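Side-chain contacts in alpha-amylase (Eubacterium rectale DSM 17629, PDB 6AZ5), which probably binds starch and related alpha-glucans through this family CBM41 carbohydrate-binding module, helping the surface-anchored amylase hold its substrate: residues A[71-76]-A[102-107]; A[24-29]-A[77-82]; A[40-45]-A[49-54]. One frame throughout, in Å; residues are numbered along the deposited sequence.

Contact 1: residues A[71-76]-A[102-107]; sequences ARYDNT and YVDGSD
Asp-104 OD1 meets the hydroxyl edge of the Tyr-73 ring, near its plane; the two side chains come from opposite directions. The phenol OH donates to OD1 of Asp-104, 2.8 Å from Tyr-73 OH. It reaches that oxygen on its syn side, 24° out of the carboxylate plane. The CB bond of Tyr-73 runs alongside the other segment. With CG opposite the carbonyl carbon (chi1 -57°), the ring carries its OH to Asp-104. A second bond joins the strand ends. Ala-71 N donates to Tyr-102 OH at 3.1 Å, in the ring plane and at 158°. Ala-71 CB packs on Tyr-102 CE2, 3.8 Å away.

Outside the segments, Tyr-9 OH also bonds OD1 of Asp-104, and Asp-84 OD2 bonds the hydroxyl of Tyr-102. Asp-84 OD1 lies close to Asp-104 OD1, which may raise the proton affinity of the pair. A phenylalanine in place of Tyr-73 would probably leave Asp-104 OD1 with one donor fewer beside this like charge. A type II turn from Val-103 to Ser-106 sets Asp-104 just past its strand. Bonds that each involve a side chain, rather than strand pairing, tie the ends of strands 66-72 and 99-103 within the beta-sandwich fold of CBM41 modules.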
# COMPACT_ATOMS: atom_id res chain seq x y z
N ALA A 71 1.83 -6.16 -2.95
CA ALA A 71 1.88 -6.54 -1.55
C ALA A 71 2.63 -7.86 -1.35
O ALA A 71 2.63 -8.71 -2.24
CB ALA A 71 0.48 -6.63 -0.98
N ARG A 72 3.29 -8.02 -0.20
CA ARG A 72 3.90 -9.29 0.19
C ARG A 72 3.41 -9.66 1.59
O ARG A 72 3.36 -8.80 2.47
CB ARG A 72 5.43 -9.21 0.15
CG ARG A 72 5.98 -8.88 -1.22
CD ARG A 72 7.48 -9.07 -1.26
NE ARG A 72 8.14 -8.37 -0.16
CZ ARG A 72 9.43 -8.45 0.12
NH1 ARG A 72 10.23 -9.20 -0.64
NH2 ARG A 72 9.93 -7.78 1.16
N TYR A 73 3.05 -10.92 1.78
CA TYR A 73 2.26 -11.32 2.95
C TYR A 73 3.06 -11.66 4.20
O TYR A 73 2.57 -11.53 5.32
CB TYR A 73 1.38 -12.53 2.59
CG TYR A 73 0.45 -12.30 1.42
CD1 TYR A 73 -0.03 -11.03 1.12
CD2 TYR A 73 0.06 -13.36 0.60
CE1 TYR A 73 -0.87 -10.83 0.04
CE2 TYR A 73 -0.78 -13.16 -0.47
CZ TYR A 73 -1.24 -11.89 -0.75
OH TYR A 73 -2.08 -11.70 -1.83
N ASP A 74 4.30 -12.11 4.01
CA ASP A 74 5.13 -12.51 5.15
C ASP A 74 6.59 -12.32 4.79
O ASP A 74 7.24 -13.23 4.27
CB ASP A 74 4.85 -13.97 5.53
CG ASP A 74 5.42 -14.34 6.89
OD1 ASP A 74 6.27 -13.60 7.43
OD2 ASP A 74 5.03 -15.40 7.43
N ASN A 75 7.11 -11.12 5.06
CA ASN A 75 8.45 -10.78 4.60
C ASN A 75 9.55 -11.45 5.42
O ASN A 75 10.73 -11.31 5.10
CB ASN A 75 8.64 -9.26 4.61
CG ASN A 75 8.41 -8.63 5.98
OD1 ASN A 75 8.34 -9.32 7.00
ND2 ASN A 75 8.29 -7.31 6.00
N THR A 76 9.16 -12.18 6.46
CA THR A 76 10.12 -12.99 7.20
C THR A 76 10.51 -14.21 6.37
O THR A 76 11.48 -14.90 6.67
CB THR A 76 9.55 -13.45 8.57
OG1 THR A 76 8.47 -14.37 8.36
CG2 THR A 76 9.07 -12.26 9.39
N TYR A 102 -5.51 0.26 -1.56
CA TYR A 102 -5.01 -0.93 -2.22
C TYR A 102 -5.73 -2.14 -1.66
O TYR A 102 -5.43 -2.60 -0.56
CB TYR A 102 -3.49 -1.02 -2.05
CG TYR A 102 -2.81 -2.23 -2.66
CD1 TYR A 102 -3.46 -3.03 -3.59
CD2 TYR A 102 -1.49 -2.52 -2.35
CE1 TYR A 102 -2.82 -4.13 -4.15
CE2 TYR A 102 -0.84 -3.61 -2.91
CZ TYR A 102 -1.52 -4.41 -3.81
OH TYR A 102 -0.89 -5.49 -4.38
N VAL A 103 -6.70 -2.63 -2.42
CA VAL A 103 -7.33 -3.90 -2.13
C VAL A 103 -6.53 -4.99 -2.83
O VAL A 103 -6.30 -4.91 -4.03
CB VAL A 103 -8.81 -3.95 -2.58
CG1 VAL A 103 -9.30 -5.39 -2.65
CG2 VAL A 103 -9.68 -3.12 -1.65
N ASP A 104 -6.09 -5.98 -2.06
CA ASP A 104 -5.38 -7.12 -2.61
C ASP A 104 -6.20 -7.70 -3.75
O ASP A 104 -7.37 -8.03 -3.57
CB ASP A 104 -5.13 -8.17 -1.52
CG ASP A 104 -4.19 -9.26 -1.98
OD1 ASP A 104 -2.96 -9.06 -1.89
OD2 ASP A 104 -4.67 -10.32 -2.45
N GLY A 105 -5.59 -7.78 -4.94
CA GLY A 105 -6.29 -8.26 -6.11
C GLY A 105 -6.53 -7.22 -7.20
O GLY A 105 -7.07 -7.54 -8.26
N SER A 106 -6.12 -5.98 -6.94
CA SER A 106 -6.32 -4.90 -7.92
C SER A 106 -5.35 -3.73 -7.73
O SER A 106 -4.73 -3.59 -6.68
CB SER A 106 -7.76 -4.40 -7.86
OG SER A 106 -8.19 -4.22 -6.51
N ASP A 107 -5.22 -2.91 -8.76
CA ASP A 107 -4.45 -1.67 -8.68
C ASP A 107 -4.95 -0.81 -7.52
O ASP A 107 -6.15 -0.79 -7.23
CB ASP A 107 -4.54 -0.89 -10.00
CG ASP A 107 -3.54 -1.36 -11.04
OD1 ASP A 107 -2.45 -1.84 -10.67
OD2 ASP A 107 -3.83 -1.23 -12.25

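Contact 2: residues A[24-29]-A[77-82]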
# COMPACT_ATOMS: atom_id res chain seq x y z
N ASP A 24 4.36 -6.15 3.82
CA ASP A 24 4.93 -4.95 3.21
C ASP A 24 4.48 -4.76 1.77
O ASP A 24 3.61 -5.47 1.26
CB ASP A 24 6.47 -4.96 3.30
CG ASP A 24 7.13 -6.10 2.51
OD1 ASP A 24 6.59 -6.55 1.48
OD2 ASP A 24 8.22 -6.55 2.93
N LEU A 25 5.07 -3.75 1.14
CA LEU A 25 4.91 -3.50 -0.28
C LEU A 25 6.27 -3.55 -0.93
O LEU A 25 7.22 -2.94 -0.44
CB LEU A 25 4.27 -2.13 -0.54
CG LEU A 25 2.93 -1.77 0.07
CD1 LEU A 25 2.57 -0.33 -0.27
CD2 LEU A 25 1.84 -2.74 -0.42
N TRP A 26 6.38 -4.28 -2.03
CA TRP A 26 7.57 -4.22 -2.86
C TRP A 26 7.32 -3.19 -3.96
O TRP A 26 6.42 -3.35 -4.77
CB TRP A 26 7.90 -5.58 -3.47
CG TRP A 26 9.25 -5.63 -4.08
CD1 TRP A 26 9.57 -5.46 -5.39
CD2 TRP A 26 10.48 -5.86 -3.39
NE1 TRP A 26 10.92 -5.57 -5.57
CE2 TRP A 26 11.51 -5.82 -4.35
CE3 TRP A 26 10.82 -6.10 -2.05
CZ2 TRP A 26 12.85 -6.01 -4.02
CZ3 TRP A 26 12.15 -6.29 -1.73
CH2 TRP A 26 13.15 -6.24 -2.71
N MET A 27 8.09 -2.11 -3.96
CA MET A 27 7.80 -1.01 -4.87
C MET A 27 8.98 -0.66 -5.75
O MET A 27 10.13 -0.88 -5.38
CB MET A 27 7.35 0.22 -4.07
CG MET A 27 6.31 -0.09 -3.02
SD MET A 27 5.80 1.38 -2.09
CE MET A 27 4.69 2.16 -3.27
N TRP A 28 8.69 -0.13 -6.94
CA TRP A 28 9.72 0.30 -7.87
C TRP A 28 9.26 1.49 -8.72
O TRP A 28 8.07 1.81 -8.76
CB TRP A 28 10.15 -0.86 -8.77
CG TRP A 28 9.07 -1.41 -9.67
CD1 TRP A 28 8.86 -1.09 -10.97
CD2 TRP A 28 8.08 -2.39 -9.33
NE1 TRP A 28 7.80 -1.80 -11.47
CE2 TRP A 28 7.30 -2.60 -10.48
CE3 TRP A 28 7.77 -3.09 -8.16
CZ2 TRP A 28 6.23 -3.50 -10.51
CZ3 TRP A 28 6.71 -3.98 -8.19
CH2 TRP A 28 5.95 -4.17 -9.35
N ASN A 29 10.21 2.15 -9.38
CA ASN A 29 10.00 3.41 -10.11
C ASN A 29 9.64 4.59 -9.21
O ASN A 29 9.31 4.43 -8.04
CB ASN A 29 8.94 3.26 -11.19
CG ASN A 29 9.29 2.20 -12.21
OD1 ASN A 29 8.45 1.38 -12.57
ND2 ASN A 29 10.54 2.20 -12.67
N LYS A 77 9.73 -14.47 5.31
CA LYS A 77 10.03 -15.57 4.39
C LYS A 77 10.34 -15.03 3.00
O LYS A 77 10.33 -15.78 2.03
CB LYS A 77 8.86 -16.56 4.31
CG LYS A 77 8.22 -16.90 5.65
CD LYS A 77 9.24 -17.44 6.64
CE LYS A 77 8.62 -17.63 8.01
NZ LYS A 77 9.66 -17.72 9.08
N GLY A 78 10.61 -13.73 2.91
CA GLY A 78 10.85 -13.09 1.63
C GLY A 78 9.64 -13.22 0.72
O GLY A 78 8.50 -13.12 1.18
N TRP A 79 9.88 -13.47 -0.56
CA TRP A 79 8.80 -13.68 -1.51
C TRP A 79 8.07 -14.99 -1.24
O TRP A 79 6.87 -15.12 -1.52
CB TRP A 79 9.34 -13.67 -2.94
CG TRP A 79 9.76 -12.31 -3.38
CD1 TRP A 79 11.01 -11.78 -3.36
CD2 TRP A 79 8.91 -11.29 -3.92
NE1 TRP A 79 11.00 -10.50 -3.85
CE2 TRP A 79 9.72 -10.17 -4.20
CE3 TRP A 79 7.54 -11.21 -4.18
CZ2 TRP A 79 9.21 -8.99 -4.74
CZ3 TRP A 79 7.03 -10.04 -4.71
CH2 TRP A 79 7.87 -8.94 -4.98
N ASP A 80 8.79 -15.95 -0.68
CA ASP A 80 8.24 -17.28 -0.42
C ASP A 80 7.11 -17.23 0.60
O ASP A 80 6.31 -18.15 0.70
CB ASP A 80 9.34 -18.23 0.07
CG ASP A 80 10.50 -18.34 -0.92
OD1 ASP A 80 10.25 -18.23 -2.14
OD2 ASP A 80 11.65 -18.53 -0.47
N GLY A 81 7.04 -16.13 1.35
CA GLY A 81 5.93 -15.92 2.26
C GLY A 81 4.65 -15.57 1.54
O GLY A 81 3.58 -15.52 2.14
N GLY A 82 4.75 -15.35 0.23
CA GLY A 82 3.60 -15.00 -0.58
C GLY A 82 3.52 -13.53 -0.94
O GLY A 82 3.93 -12.66 -0.17
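Trp-26 and Trp-79 form a T-shaped (edge-to-face) pair. The edge of Trp-79 points at one face of Trp-26. The planes are 62° apart. The centroids of the Trp-26 five-membered ring and the Trp-79 six-membered ring are 4.9 Å apart.

Trp-26 can be followed outward from its strand. Its CB points toward the 77-82 loop and lies 3.7 Å from Trp-79 CH2. CG is anti to the backbone N (chi1 -167°), which lays the indole face under the incoming ring. Trp-26 CG makes the closest approach, 3.4 Å from Trp-79 CZ2. CD1 and CD2 of Trp-26 flank this point, and CD1 is 3.6 Å from the same Trp-79 CZ2. NE1 and CE2 are a little farther, the latter 3.9 Å from Trp-79 CZ2. Beyond them, CE3 on the six-membered ring leaves Trp-79 behind and packs against the guanidinium group of Arg-72. That group comes from the same side of the indole as Trp-79.

Trp-26 and Trp-28 on this strand form the Trp-x-Trp pattern whose tryptophans line the sugar site in CBM41 relatives. Trp-26 is therefore probably part of the starch-binding surface, with Trp-79 packed on its face.

Trp-79 comes from a loop between strands 66-72 and 88-91. Its CG is opposite the carbonyl carbon (chi1 -71°), and its indole reaches the Trp-26 side chain, touching Lys-70 of strand 66-72. Arg-72 makes a cation-pi contact with Trp-79, which probably helps fix the tilt of its ring. The loop is closed behind it by a backbone bond from Gly-82 N to Trp-79 O, 2.8 Å. On the strand, the backbone of Trp-26 is bonded to Lys-70 of the neighbouring strand 66-72.

Contact 3: residues A[40-45]-A[49-54]; sequences GTYYDA and VTWFKQ
Strand 40-44 runs antiparallel to 49-54 as the two arms of a beta hairpin, their directions 141° apart, with Tyr-42 and Trp-51 a hydrogen-bonded pair. On their face of the sheet, Trp-51 NE1 donates to Asp-44 OD2 at 3.1 Å and 163°. The acceptor lies in the indole plane and is met on the anti side of the carboxylate. Asp-44 CG stands anti to its own N (chi1 -176°), which lays the carboxylate alongside the indole. Asn-47 also bonds OD2, and Lys-112 forms a salt bridge with OD1, so both oxygens of this buried acid are held. Tyr-42 lies obliquely beside the indole, its CD2 3.7 Å from Trp-51 CD1.

Lys-53 stretches over Gly-40, its CG 3.6 Å from Gly-40 C; a CB at Gly-40 would clash with Lys-53 CE. Lys-53 NZ is weakly bonded to Thr-41 O. Water 1 bridges the same two atoms, 2.6 Å from Thr-41 O and 3.1 Å from Lys-53 NZ. On the other face, Thr-50 OG1 meets the ring edge of Tyr-43 at CD1, 3.4 Å away.

Strand 49-58 lies between strands 35-44 and 3-10, and Tyr-8 of the latter stacks on Tyr-42.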
# COMPACT_ATOMS: atom_id res chain seq x y z
N GLY A 40 1.03 0.72 10.78
CA GLY A 40 -0.16 1.25 11.42
C GLY A 40 -1.43 0.65 10.87
O GLY A 40 -1.39 -0.18 9.96
N THR A 41 -2.57 1.04 11.43
CA THR A 41 -3.85 0.59 10.92
C THR A 41 -4.81 1.76 10.73
O THR A 41 -4.64 2.82 11.33
CB THR A 41 -4.54 -0.43 11.86
OG1 THR A 41 -4.98 0.23 13.05
CG2 THR A 41 -3.60 -1.57 12.22
N TYR A 42 -5.82 1.54 9.90
CA TYR A 42 -6.91 2.49 9.75
C TYR A 42 -8.24 1.75 9.82
O TYR A 42 -8.50 0.86 9.02
CB TYR A 42 -6.80 3.24 8.43
CG TYR A 42 -8.07 3.95 8.00
CD1 TYR A 42 -8.56 5.04 8.72
CD2 TYR A 42 -8.76 3.55 6.87
CE1 TYR A 42 -9.71 5.69 8.33
CE2 TYR A 42 -9.92 4.20 6.47
CZ TYR A 42 -10.38 5.27 7.20
OH TYR A 42 -11.53 5.93 6.81
N TYR A 43 -9.08 2.11 10.79
CA TYR A 43 -10.38 1.47 10.86
C TYR A 43 -11.38 2.13 9.93
O TYR A 43 -11.70 3.31 10.07
CB TYR A 43 -10.94 1.48 12.28
CG TYR A 43 -12.25 0.73 12.36
CD1 TYR A 43 -12.30 -0.63 12.12
CD2 TYR A 43 -13.44 1.40 12.63
CE1 TYR A 43 -13.49 -1.32 12.17
CE2 TYR A 43 -14.64 0.71 12.69
CZ TYR A 43 -14.66 -0.65 12.46
OH TYR A 43 -15.85 -1.35 12.50
N ASP A 44 -11.86 1.35 8.97
CA ASP A 44 -12.84 1.78 7.99
C ASP A 44 -14.25 1.58 8.53
O ASP A 44 -14.84 0.52 8.35
CB ASP A 44 -12.63 1.00 6.69
CG ASP A 44 -13.54 1.44 5.57
OD1 ASP A 44 -14.53 2.17 5.82
OD2 ASP A 44 -13.27 1.04 4.42
N ALA A 45 -14.79 2.60 9.18
CA ALA A 45 -16.11 2.49 9.80
C ALA A 45 -17.23 2.29 8.78
O ALA A 45 -18.30 1.79 9.14
CB ALA A 45 -16.38 3.72 10.65
N VAL A 49 -14.23 -2.65 8.21
CA VAL A 49 -13.01 -3.45 8.09
C VAL A 49 -11.79 -2.63 8.53
O VAL A 49 -11.86 -1.40 8.65
CB VAL A 49 -12.79 -3.94 6.65
CG1 VAL A 49 -13.95 -4.83 6.22
CG2 VAL A 49 -12.62 -2.75 5.71
N THR A 50 -10.67 -3.31 8.77
CA THR A 50 -9.44 -2.62 9.16
C THR A 50 -8.36 -2.73 8.08
O THR A 50 -8.10 -3.81 7.55
CB THR A 50 -8.89 -3.18 10.49
OG1 THR A 50 -9.88 -3.00 11.51
CG2 THR A 50 -7.62 -2.45 10.90
N TRP A 51 -7.75 -1.60 7.75
CA TRP A 51 -6.69 -1.56 6.75
C TRP A 51 -5.31 -1.50 7.40
O TRP A 51 -5.16 -0.94 8.48
CB TRP A 51 -6.84 -0.35 5.82
CG TRP A 51 -8.14 -0.24 5.07
CD1 TRP A 51 -9.36 0.08 5.59
CD2 TRP A 51 -8.32 -0.40 3.67
NE1 TRP A 51 -10.30 0.10 4.58
CE2 TRP A 51 -9.69 -0.19 3.39
CE3 TRP A 51 -7.47 -0.72 2.61
CZ2 TRP A 51 -10.21 -0.28 2.11
CZ3 TRP A 51 -7.99 -0.81 1.33
CH2 TRP A 51 -9.35 -0.59 1.10
N PHE A 52 -4.31 -2.08 6.73
CA PHE A 52 -2.91 -1.75 7.04
C PHE A 52 -2.65 -0.33 6.53
O PHE A 52 -3.17 0.05 5.49
CB PHE A 52 -1.93 -2.72 6.37
CG PHE A 52 -2.00 -4.13 6.89
CD1 PHE A 52 -2.85 -5.05 6.31
CD2 PHE A 52 -1.20 -4.53 7.95
CE1 PHE A 52 -2.91 -6.35 6.79
CE2 PHE A 52 -1.25 -5.82 8.43
CZ PHE A 52 -2.11 -6.73 7.85
N LYS A 53 -1.85 0.45 7.25
CA LYS A 53 -1.50 1.76 6.72
C LYS A 53 -0.02 2.05 6.85
O LYS A 53 0.67 1.49 7.71
CB LYS A 53 -2.31 2.86 7.42
CG LYS A 53 -1.64 3.49 8.61
CD LYS A 53 -2.51 4.54 9.28
CE LYS A 53 -1.90 5.00 10.60
NZ LYS A 53 -2.88 5.76 11.41
N GLN A 54 0.48 2.91 5.97
CA GLN A 54 1.81 3.47 6.09
C GLN A 54 1.89 4.75 5.26
O GLN A 54 1.07 4.97 4.37
CB GLN A 54 2.88 2.48 5.65
CG GLN A 54 2.81 2.11 4.18
CD GLN A 54 3.97 1.22 3.76
OE1 GLN A 54 5.14 1.57 3.96
NE2 GLN A 54 3.66 0.06 3.21
O HOH W 1 -4.59 4.22 13.53

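How the contacts relate
Contacts 1 and 2 are neighbours, their centres about 8 Å apart, on the adjacent strands 66-72 and 24-29. Arg-72 joins them: its NH2 forms a salt bridge with Asp-24 OD2 at 2.8 Å, and its NH1 is 3.6 Å from Trp-79 NE1. Tyr-73 N and Gly-82 O, 2.8 Å apart, probably make a further bond. Contact 3 is farther off, about 14 Å between centres from contact 1 and about 20 Å from contact 2. It touches contact 1 where Trp-51 CH2 packs on Val-103 CG2 at 3.7 Å. Leu-25 CD1 reaches Gln-54 NE2, linking contacts 2 and 3. From the family, contact 2 with its surface tryptophans most likely lies at the sugar-binding surface.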